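Local coordinates for protein NAD nucleotidase (PDB 3ZTV) that degrades NAD to adenosine and nicotinamide riboside as a zinc-dependent periplasmic 5'-nucleotidase that also cleaves the pyrophosphate bond of NAD(P), at residues 44-47 / 48-51; 65-68 / 69-73; 75-78 / 79-83; 202-205 / 206-210. All coordinates share one frame; numbering follows the deposited sequence.

Interaction 1 of 4, residues 44-47 / 48-51; sequences GGFS and AVNA
Phe-46 and Asn-50, one helical turn apart, meet where the edge of the ring runs up against the carboxamide. Phe-46 CE1 lies 3.3 Å from Asn-50 OD1, and CD1 touches both OD1 and ND2, the ring and amide planes standing 76° apart. Asn-50 CG sits beside its own backbone N (chi1 -75°), which bends the amide back over the preceding turn and onto the phenylalanine. Val-49 covers one face of the same ring with CG1, 4.0 Å from Phe-46 CE1 and displaced toward the rim, while its CG2 rests on Gly-45 O. Asn-50 OD1 is buried with no polar partner in the model; ND2, by contrast, donates to Thr-339 OG1 and Val-89 O. Beneath the side chains, Asn-50 N donates almost straight to Phe-46 O (3.0 Å, 172° at the hydrogen), and Ala-51 N reaches Ser-47 O at the same 3.0 Å. Val-49 N bonds to Gly-45 O at 3.2 Å. A water bridges the start of the turn, giving a hydrogen to Gly-44 O and accepting from Ala-48 N at 3.0 Å. Farther out, Ser-47 OG bonds to Asp-340 and the backbone N of Asp-336, and His-21 meets the Phe-46 ring edge-to-face. This is the first turn of helix 46-59, with Gly-45 as N-cap, laid against strand 11-18 of the calcineurin-like phosphoesterase fold.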
loop_
_atom_site.group_PDB
_atom_site.type_symbol
_atom_site.label_atom_id
_atom_site.label_comp_id
_atom_site.label_asym_id
_atom_site.label_seq_id
_atom_site.Cartn_x
_atom_site.Cartn_y
_atom_site.Cartn_z
ATOM N N GLY A 44 -3.340 37.838 9.911
ATOM C CA GLY A 44 -2.309 37.155 9.163
ATOM C C GLY A 44 -1.283 38.032 8.478
ATOM O O GLY A 44 -1.012 39.161 8.900
ATOM N N GLY A 45 -0.714 37.495 7.403
ATOM C CA GLY A 45 0.394 38.127 6.713
ATOM C C GLY A 45 1.721 37.606 7.232
ATOM O O GLY A 45 1.848 37.266 8.413
ATOM N N PHE A 46 2.711 37.525 6.352
ATOM C CA PHE A 46 3.983 36.930 6.736
ATOM C C PHE A 46 4.846 37.811 7.634
ATOM O O PHE A 46 5.721 37.296 8.324
ATOM C CB PHE A 46 4.776 36.428 5.524
ATOM C CG PHE A 46 5.224 34.996 5.662
ATOM C CD1 PHE A 46 6.392 34.684 6.346
ATOM C CD2 PHE A 46 4.470 33.964 5.124
ATOM C CE1 PHE A 46 6.802 33.376 6.486
ATOM C CE2 PHE A 46 4.881 32.643 5.268
ATOM C CZ PHE A 46 6.051 32.355 5.945
ATOM N N SER A 47 4.622 39.124 7.643
ATOM C CA SER A 47 5.367 39.961 8.576
ATOM C C SER A 47 5.004 39.587 10.013
ATOM O O SER A 47 5.888 39.441 10.867
ATOM C CB SER A 47 5.102 41.440 8.322
ATOM O OG SER A 47 5.844 42.233 9.235
ATOM N N ALA A 48 3.709 39.428 10.285
ATOM C CA ALA A 48 3.255 38.977 11.599
ATOM C C ALA A 48 3.763 37.568 11.913
ATOM O O ALA A 48 4.177 37.301 13.041
ATOM C CB ALA A 48 1.737 39.036 11.689
ATOM N N VAL A 49 3.728 36.662 10.935
ATOM C CA VAL A 49 4.221 35.296 11.152
ATOM C C VAL A 49 5.671 35.321 11.623
ATOM O O VAL A 49 6.016 34.738 12.665
ATOM C CB VAL A 49 4.102 34.410 9.884
ATOM C CG1 VAL A 49 4.926 33.150 10.035
ATOM C CG2 VAL A 49 2.649 34.055 9.618
ATOM N N ASN A 50 6.528 35.992 10.863
ATOM C CA ASN A 50 7.941 35.998 11.202
ATOM C C ASN A 50 8.240 36.716 12.516
ATOM O O ASN A 50 9.074 36.257 13.302
ATOM C CB ASN A 50 8.781 36.537 10.042
ATOM C CG ASN A 50 8.914 35.528 8.902
ATOM O OD1 ASN A 50 8.636 34.341 9.066
ATOM N ND2 ASN A 50 9.345 36.005 7.741
ATOM N N ALA A 51 7.553 37.823 12.761
ATOM C CA ALA A 51 7.715 38.535 14.027
ATOM C C ALA A 51 7.336 37.642 15.206
ATOM O O ALA A 51 8.054 37.578 16.207
ATOM C CB ALA A 51 6.879 39.813 14.036
HETATM O O HOH W 1 1.427 40.615 8.685
#

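Interaction 2 of 4, residues 65-68 / 69-73; sequences VLHA and GDAIT. With ZN (zinc ion), chain C; ZN (zinc ion), chain B.
His-67, the last residue of strand 63-67, turns its imidazole back over the loop that follows and catches Gly-69. From CB, the chain extends with CG opposite the backbone N (chi1 -169°), placing the ring alongside the main chain of 69-71. ND1 accepts from Gly-69 N at 3.1 Å; the donor lies exactly in the ring plane, and the angle at the hydrogen is 155°. CE1 follows, 3.4 Å from Gly-69 O. At the far end NE2 packs 4.0 Å from Ala-71 CB and is hydrogen-bonded to His-21 ND1, so both ring nitrogens are engaged and the ring's rotation is fixed. Phe-98 adds an edge-to-face contact. The backbone then swings Asp-70 to the other side of the loop, with positive phi at both Gly-69 and Asp-70. Asp-70 OD2 bridges the two zinc ions, 2.1 Å from the zinc of chain B and 2.4 Å from that of chain C, and a water spans the same pair. His-103 N holds OD1, while Glu-104 takes Asp-70 N and Ile-72 N; Asp-20 and His-22 also bind one zinc, Asn-102 and Asp-226 the other, where His-203 is probably a further ligand. Because Gly-69 N is a backbone donor, ND1 must accept, which would leave the hydrogen of a neutral ring on NE2, facing His-21 ND1; the bond is consistent with His-67 helping to set the loop carrying the bridging aspartate.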
loop_
_atom_site.group_PDB
_atom_site.type_symbol
_atom_site.label_atom_id
_atom_site.label_comp_id
_atom_site.label_asym_id
_atom_site.label_seq_id
_atom_site.Cartn_x
_atom_site.Cartn_y
_atom_site.Cartn_z
ATOM N N VAL A 65 10.985 24.968 14.605
ATOM C CA VAL A 65 10.144 25.855 13.814
ATOM C C VAL A 65 9.819 25.194 12.481
ATOM O O VAL A 65 10.721 24.895 11.701
ATOM C CB VAL A 65 10.830 27.222 13.630
ATOM C CG1 VAL A 65 9.929 28.181 12.878
ATOM C CG2 VAL A 65 11.204 27.804 14.994
ATOM N N LEU A 66 8.528 24.954 12.233
ATOM C CA LEU A 66 8.100 24.058 11.150
ATOM C C LEU A 66 7.053 24.662 10.222
ATOM O O LEU A 66 6.187 25.442 10.650
ATOM C CB LEU A 66 7.513 22.774 11.740
ATOM C CG LEU A 66 8.367 22.028 12.766
ATOM C CD1 LEU A 66 7.546 20.908 13.400
ATOM C CD2 LEU A 66 9.653 21.491 12.154
ATOM N N HIS A 67 7.124 24.261 8.953
ATOM C CA HIS A 67 6.123 24.628 7.950
ATOM C C HIS A 67 5.570 23.342 7.321
ATOM O O HIS A 67 6.319 22.570 6.711
ATOM C CB HIS A 67 6.751 25.518 6.882
ATOM C CG HIS A 67 5.756 26.146 5.953
ATOM N ND1 HIS A 67 4.802 25.427 5.258
ATOM C CD2 HIS A 67 5.580 27.442 5.606
ATOM C CE1 HIS A 67 4.073 26.263 4.535
ATOM N NE2 HIS A 67 4.534 27.488 4.717
ATOM N N ALA A 68 4.280 23.070 7.511
ATOM C CA ALA A 68 3.704 21.797 7.074
ATOM C C ALA A 68 3.165 21.739 5.630
ATOM O O ALA A 68 2.317 20.885 5.329
ATOM C CB ALA A 68 2.638 21.325 8.063
ATOM N N GLY A 69 3.654 22.615 4.749
ATOM C CA GLY A 69 3.379 22.495 3.319
ATOM C C GLY A 69 2.341 23.434 2.727
ATOM O O GLY A 69 1.664 24.189 3.444
ATOM N N ASP A 70 2.243 23.417 1.396
ATOM C CA ASP A 70 1.467 24.400 0.622
ATOM C C ASP A 70 1.900 25.835 0.961
ATOM O O ASP A 70 1.095 26.702 1.362
ATOM C CB ASP A 70 -0.038 24.249 0.828
ATOM C CG ASP A 70 -0.660 23.123 0.006
ATOM O OD1 ASP A 70 0.033 22.449 -0.795
ATOM O OD2 ASP A 70 -1.883 22.934 0.184
ATOM N N ALA A 71 3.191 26.067 0.787
ATOM C CA ALA A 71 3.744 27.402 0.800
ATOM C C ALA A 71 3.217 28.196 -0.387
ATOM O O ALA A 71 2.961 29.391 -0.259
ATOM C CB ALA A 71 5.258 27.331 0.757
ATOM N N ILE A 72 3.057 27.536 -1.537
ATOM C CA ILE A 72 2.773 28.250 -2.787
ATOM C C ILE A 72 1.377 28.041 -3.359
ATOM O O ILE A 72 0.737 27.014 -3.105
ATOM C CB ILE A 72 3.823 27.932 -3.885
ATOM C CG1 ILE A 72 3.888 26.428 -4.188
ATOM C CG2 ILE A 72 5.182 28.497 -3.492
ATOM C CD1 ILE A 72 4.644 26.129 -5.478
ATOM N N THR A 73 0.946 29.046 -4.130
ATOM C CA THR A 73 -0.308 29.123 -4.896
ATOM C C THR A 73 -1.443 29.645 -4.043
ATOM O O THR A 73 -1.649 29.192 -2.913
ATOM C CB THR A 73 -0.735 27.815 -5.638
ATOM O OG1 THR A 73 -1.382 26.908 -4.733
ATOM C CG2 THR A 73 0.445 27.149 -6.326
HETATM ZN ZN ZN C . -3.572 24.024 1.454
HETATM ZN ZN ZN B . -2.711 21.009 0.677
HETATM O O HOH W 2 -4.325 22.175 0.930
#

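Interaction 3 of 4, residues 75-78 / 79-83; sequences TLYF and TLFGG
The side chains of Tyr-77 and Phe-81 run side by side and point the same way, with Tyr-77 CD1 4.2 Å from Phe-81 CE2. At its edge the Phe-81 ring meets the tyrosine backbone: CD2 is 3.3 Å from Tyr-77 O, near the ring plane. The Phe-78 ring goes elsewhere; with CG opposite the backbone N (chi1 173°), it reaches forward along the chain until CD1 is 3.7 Å from Gly-83 N. Tyr-346 meets the Phe-81 ring edge-to-face, and Tyr-77 OH is bonded to Glu-26. Tyr-77 and Phe-78 belong to the short helix 76-79, and Phe-81 follows it; in the calcineurin-like phosphoesterase domain this helix links the loop of the zinc ligand Asp-70 to helix 84-93. Thr-75 is the N-cap, OG1 accepting from Tyr-77 N at 3.0 Å and also bonded to Ser-23 O. Leu-80 N closes a helical turn onto Leu-76 O, also at 3.0 Å, while Leu-80 CD1 packs on Leu-76 CB. Phe-78 O then gathers two donors as the helix unwinds: Gly-82 N at 2.7 Å, nearly in line with the carbonyl bond though bent to 133° at its hydrogen, and Phe-81 N, from well above the carbonyl plane. Gly-82 and Gly-83 have positive phi, and Gly-83 occupies the N-cap position of helix 84-93. Leu-76 CD2 lies 4.0 Å from Thr-79 CB, and Thr-79 OG1 is bonded to Glu-547.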
loop_
_atom_site.group_PDB
_atom_site.type_symbol
_atom_site.label_atom_id
_atom_site.label_comp_id
_atom_site.label_asym_id
_atom_site.label_seq_id
_atom_site.Cartn_x
_atom_site.Cartn_y
_atom_site.Cartn_z
ATOM N N THR A 75 -2.414 33.357 -4.493
ATOM C CA THR A 75 -2.451 34.803 -4.750
ATOM C C THR A 75 -1.462 35.144 -5.861
ATOM O O THR A 75 -0.662 34.302 -6.280
ATOM C CB THR A 75 -2.023 35.633 -3.524
ATOM O OG1 THR A 75 -0.600 35.588 -3.419
ATOM C CG2 THR A 75 -2.680 35.130 -2.225
ATOM N N LEU A 76 -1.493 36.397 -6.321
ATOM C CA LEU A 76 -0.545 36.853 -7.340
ATOM C C LEU A 76 0.903 36.853 -6.849
ATOM O O LEU A 76 1.832 36.945 -7.650
ATOM C CB LEU A 76 -0.919 38.243 -7.880
ATOM C CG LEU A 76 -2.149 38.316 -8.788
ATOM C CD1 LEU A 76 -2.427 39.768 -9.151
ATOM C CD2 LEU A 76 -1.945 37.491 -10.044
ATOM N N TYR A 77 1.109 36.752 -5.536
ATOM C CA TYR A 77 2.477 36.643 -5.026
ATOM C C TYR A 77 3.154 35.353 -5.488
ATOM O O TYR A 77 4.381 35.293 -5.574
ATOM C CB TYR A 77 2.531 36.770 -3.501
ATOM C CG TYR A 77 2.442 38.204 -3.021
ATOM C CD1 TYR A 77 3.516 39.082 -3.178
ATOM C CD2 TYR A 77 1.297 38.685 -2.408
ATOM C CE1 TYR A 77 3.440 40.396 -2.738
ATOM C CE2 TYR A 77 1.210 40.005 -1.964
ATOM C CZ TYR A 77 2.296 40.850 -2.129
ATOM O OH TYR A 77 2.234 42.168 -1.707
ATOM N N PHE A 78 2.365 34.321 -5.785
ATOM C CA PHE A 78 2.934 33.153 -6.438
ATOM C C PHE A 78 3.061 33.378 -7.939
ATOM O O PHE A 78 4.146 33.256 -8.504
ATOM C CB PHE A 78 2.124 31.874 -6.221
ATOM C CG PHE A 78 2.648 30.747 -7.038
ATOM C CD1 PHE A 78 3.884 30.216 -6.757
ATOM C CD2 PHE A 78 1.972 30.305 -8.159
ATOM C CE1 PHE A 78 4.415 29.211 -7.528
ATOM C CE2 PHE A 78 2.502 29.297 -8.941
ATOM C CZ PHE A 78 3.722 28.752 -8.621
ATOM N N THR A 79 1.933 33.682 -8.573
ATOM C CA THR A 79 1.828 33.764 -10.024
ATOM C C THR A 79 2.886 34.654 -10.670
ATOM O O THR A 79 3.469 34.292 -11.681
ATOM C CB THR A 79 0.437 34.279 -10.409
ATOM O OG1 THR A 79 -0.557 33.525 -9.698
ATOM C CG2 THR A 79 0.202 34.159 -11.911
ATOM N N LEU A 80 3.142 35.808 -10.075
ATOM C CA LEU A 80 4.012 36.792 -10.716
ATOM C C LEU A 80 5.479 36.612 -10.370
ATOM O O LEU A 80 6.345 37.247 -10.982
ATOM C CB LEU A 80 3.548 38.205 -10.377
ATOM C CG LEU A 80 2.121 38.498 -10.835
ATOM C CD1 LEU A 80 1.653 39.860 -10.341
ATOM C CD2 LEU A 80 2.018 38.419 -12.350
ATOM N N PHE A 81 5.763 35.733 -9.404
ATOM C CA PHE A 81 7.128 35.534 -8.926
ATOM C C PHE A 81 7.628 34.092 -8.993
ATOM O O PHE A 81 8.796 33.841 -8.706
ATOM C CB PHE A 81 7.291 36.084 -7.505
ATOM C CG PHE A 81 6.971 37.545 -7.397
ATOM C CD1 PHE A 81 7.900 38.500 -7.787
ATOM C CD2 PHE A 81 5.730 37.969 -6.958
ATOM C CE1 PHE A 81 7.604 39.862 -7.723
ATOM C CE2 PHE A 81 5.426 39.323 -6.887
ATOM C CZ PHE A 81 6.368 40.270 -7.268
ATOM N N GLY A 82 6.754 33.151 -9.348
ATOM C CA GLY A 82 7.143 31.754 -9.480
ATOM C C GLY A 82 7.699 31.140 -8.208
ATOM O O GLY A 82 8.508 30.213 -8.274
ATOM N N GLY A 83 7.284 31.649 -7.050
ATOM C CA GLY A 83 7.720 31.091 -5.779
ATOM C C GLY A 83 8.827 31.855 -5.075
ATOM O O GLY A 83 9.097 31.600 -3.897
#

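Interaction 4 of 4, residues 202-205 / 206-210; sequences SHAG and SEKNI
Ser-202 OG gives its hydrogen to Asn-209 OD1 at 2.7 Å, meeting an oxygen lone pair in the plane of the amide, and accepts from Ala-204 N at 3.0 Å. The second bond makes an ST turn over residues 202-204. Asn-209 answers with its other branch: ND2 donates to Ser-202 O at 3.2 Å, within its own amide plane but from above the plane of the carbonyl. Two bonds of opposite direction thus hold the carboxamide edge-on to one serine and fix its rotation, and ND2 also reaches Thr-224 OG1. A chi1 of -72° folds Asn-209 CG back beside its backbone N, toward the strand. That backbone N donates to Gly-205 O at 2.9 Å, almost straight on. Ala-204 CB packs 3.4 Å from Asn-209 OD1 and 3.7 Å from Lys-208 CG, and a water joins Ala-204 O to Lys-208 N. Beyond the contact, Lys-208 NZ forms a salt bridge with Glu-211. Gly-205 is the N-cap of helix 206-215. The serine-asparagine pair ties strand to helix at the first turn of a beta-alpha-beta unit; Ser-202 immediately precedes His-203, a probable ligand of the second zinc in this metallophosphoesterase fold.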
loop_
_atom_site.group_PDB
_atom_site.type_symbol
_atom_site.label_atom_id
_atom_site.label_comp_id
_atom_site.label_asym_id
_atom_site.label_seq_id
_atom_site.Cartn_x
_atom_site.Cartn_y
_atom_site.Cartn_z
ATOM N N SER A 202 3.494 16.395 8.428
ATOM C CA SER A 202 2.670 15.712 7.432
ATOM C C SER A 202 1.581 16.562 6.796
ATOM O O SER A 202 0.658 17.029 7.462
ATOM C CB SER A 202 2.022 14.467 8.035
ATOM O OG SER A 202 1.058 13.932 7.139
ATOM N N HIS A 203 1.704 16.720 5.470
ATOM C CA HIS A 203 0.664 17.327 4.640
ATOM C C HIS A 203 -0.415 16.326 4.213
ATOM O O HIS A 203 -1.100 16.541 3.194
ATOM C CB HIS A 203 1.232 18.015 3.385
ATOM C CG HIS A 203 0.423 19.203 2.952
ATOM N ND1 HIS A 203 -0.587 19.169 2.003
ATOM C CD2 HIS A 203 0.457 20.470 3.412
ATOM C CE1 HIS A 203 -1.118 20.381 1.891
ATOM N NE2 HIS A 203 -0.497 21.184 2.732
ATOM N N ALA A 204 -0.578 15.238 4.963
ATOM C CA ALA A 204 -1.596 14.244 4.602
ATOM C C ALA A 204 -3.024 14.691 4.897
ATOM O O ALA A 204 -3.969 14.044 4.436
ATOM C CB ALA A 204 -1.324 12.902 5.292
ATOM N N GLY A 205 -3.177 15.787 5.640
ATOM C CA GLY A 205 -4.482 16.248 6.085
ATOM C C GLY A 205 -4.886 15.687 7.448
ATOM O O GLY A 205 -4.412 14.612 7.866
ATOM N N SER A 206 -5.775 16.391 8.141
ATOM C CA SER A 206 -6.196 15.952 9.472
ATOM C C SER A 206 -6.759 14.532 9.491
ATOM O O SER A 206 -6.422 13.752 10.382
ATOM C CB SER A 206 -7.195 16.941 10.079
ATOM O OG SER A 206 -6.541 18.114 10.526
ATOM N N GLU A 207 -7.586 14.176 8.515
ATOM C CA GLU A 207 -8.246 12.877 8.562
ATOM C C GLU A 207 -7.216 11.756 8.526
ATOM O O GLU A 207 -7.250 10.838 9.350
ATOM C CB GLU A 207 -9.251 12.727 7.414
ATOM C CG GLU A 207 -9.998 11.394 7.416
ATOM C CD GLU A 207 -10.961 11.254 6.248
ATOM O OE1 GLU A 207 -10.541 11.468 5.088
ATOM O OE2 GLU A 207 -12.141 10.923 6.497
ATOM N N LYS A 208 -6.284 11.832 7.578
ATOM C CA LYS A 208 -5.271 10.793 7.428
ATOM C C LYS A 208 -4.291 10.809 8.601
ATOM O O LYS A 208 -3.879 9.752 9.075
ATOM C CB LYS A 208 -4.541 10.936 6.086
ATOM C CG LYS A 208 -3.411 9.933 5.883
ATOM C CD LYS A 208 -3.889 8.480 5.806
ATOM C CE LYS A 208 -4.812 8.253 4.635
ATOM N NZ LYS A 208 -5.125 6.801 4.477
ATOM N N ASN A 209 -3.935 11.990 9.095
ATOM C CA ASN A 209 -3.037 12.085 10.247
ATOM C C ASN A 209 -3.657 11.521 11.539
ATOM O O ASN A 209 -2.948 10.931 12.367
ATOM C CB ASN A 209 -2.543 13.522 10.464
ATOM C CG ASN A 209 -1.542 13.957 9.416
ATOM O OD1 ASN A 209 -0.992 13.121 8.681
ATOM N ND2 ASN A 209 -1.273 15.259 9.365
ATOM N N ILE A 210 -4.965 11.710 11.716
ATOM C CA ILE A 210 -5.689 11.096 12.832
ATOM C C ILE A 210 -5.684 9.567 12.692
ATOM O O ILE A 210 -5.514 8.842 13.683
ATOM C CB ILE A 210 -7.117 11.679 12.919
ATOM C CG1 ILE A 210 -7.036 13.127 13.404
ATOM C CG2 ILE A 210 -7.989 10.845 13.856
ATOM C CD1 ILE A 210 -8.317 13.933 13.204
HETATM O O HOH W 3 -6.579 13.550 5.253
#

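How the interactions relate
From the N terminus, the four local contacts follow in series, none nested or crossed, all within the calcineurin-like phosphoesterase range. Interaction 1 starts helix 46-59, which leads into strand 63-67; there interaction 2 closes the turn bearing a zinc-bridging carboxylate. Interaction 3 follows at once on helix 76-79 and touches interaction 2 directly, Ile-72 CB lying 3.7 Å from Phe-78 CD1. Much later in sequence, interaction 4 joins strand 198-203 of the second sheet to helix 206-215, and brings the chain back to interaction 2, the His-203 side chain lying beside Asp-70 at the zinc site. Residues 65-73 thus run from one sheet of the phosphoesterase domain to contacts with strand 198-203 of the other, whereas interactions 3 and 4 stand about 27 Å apart between centres.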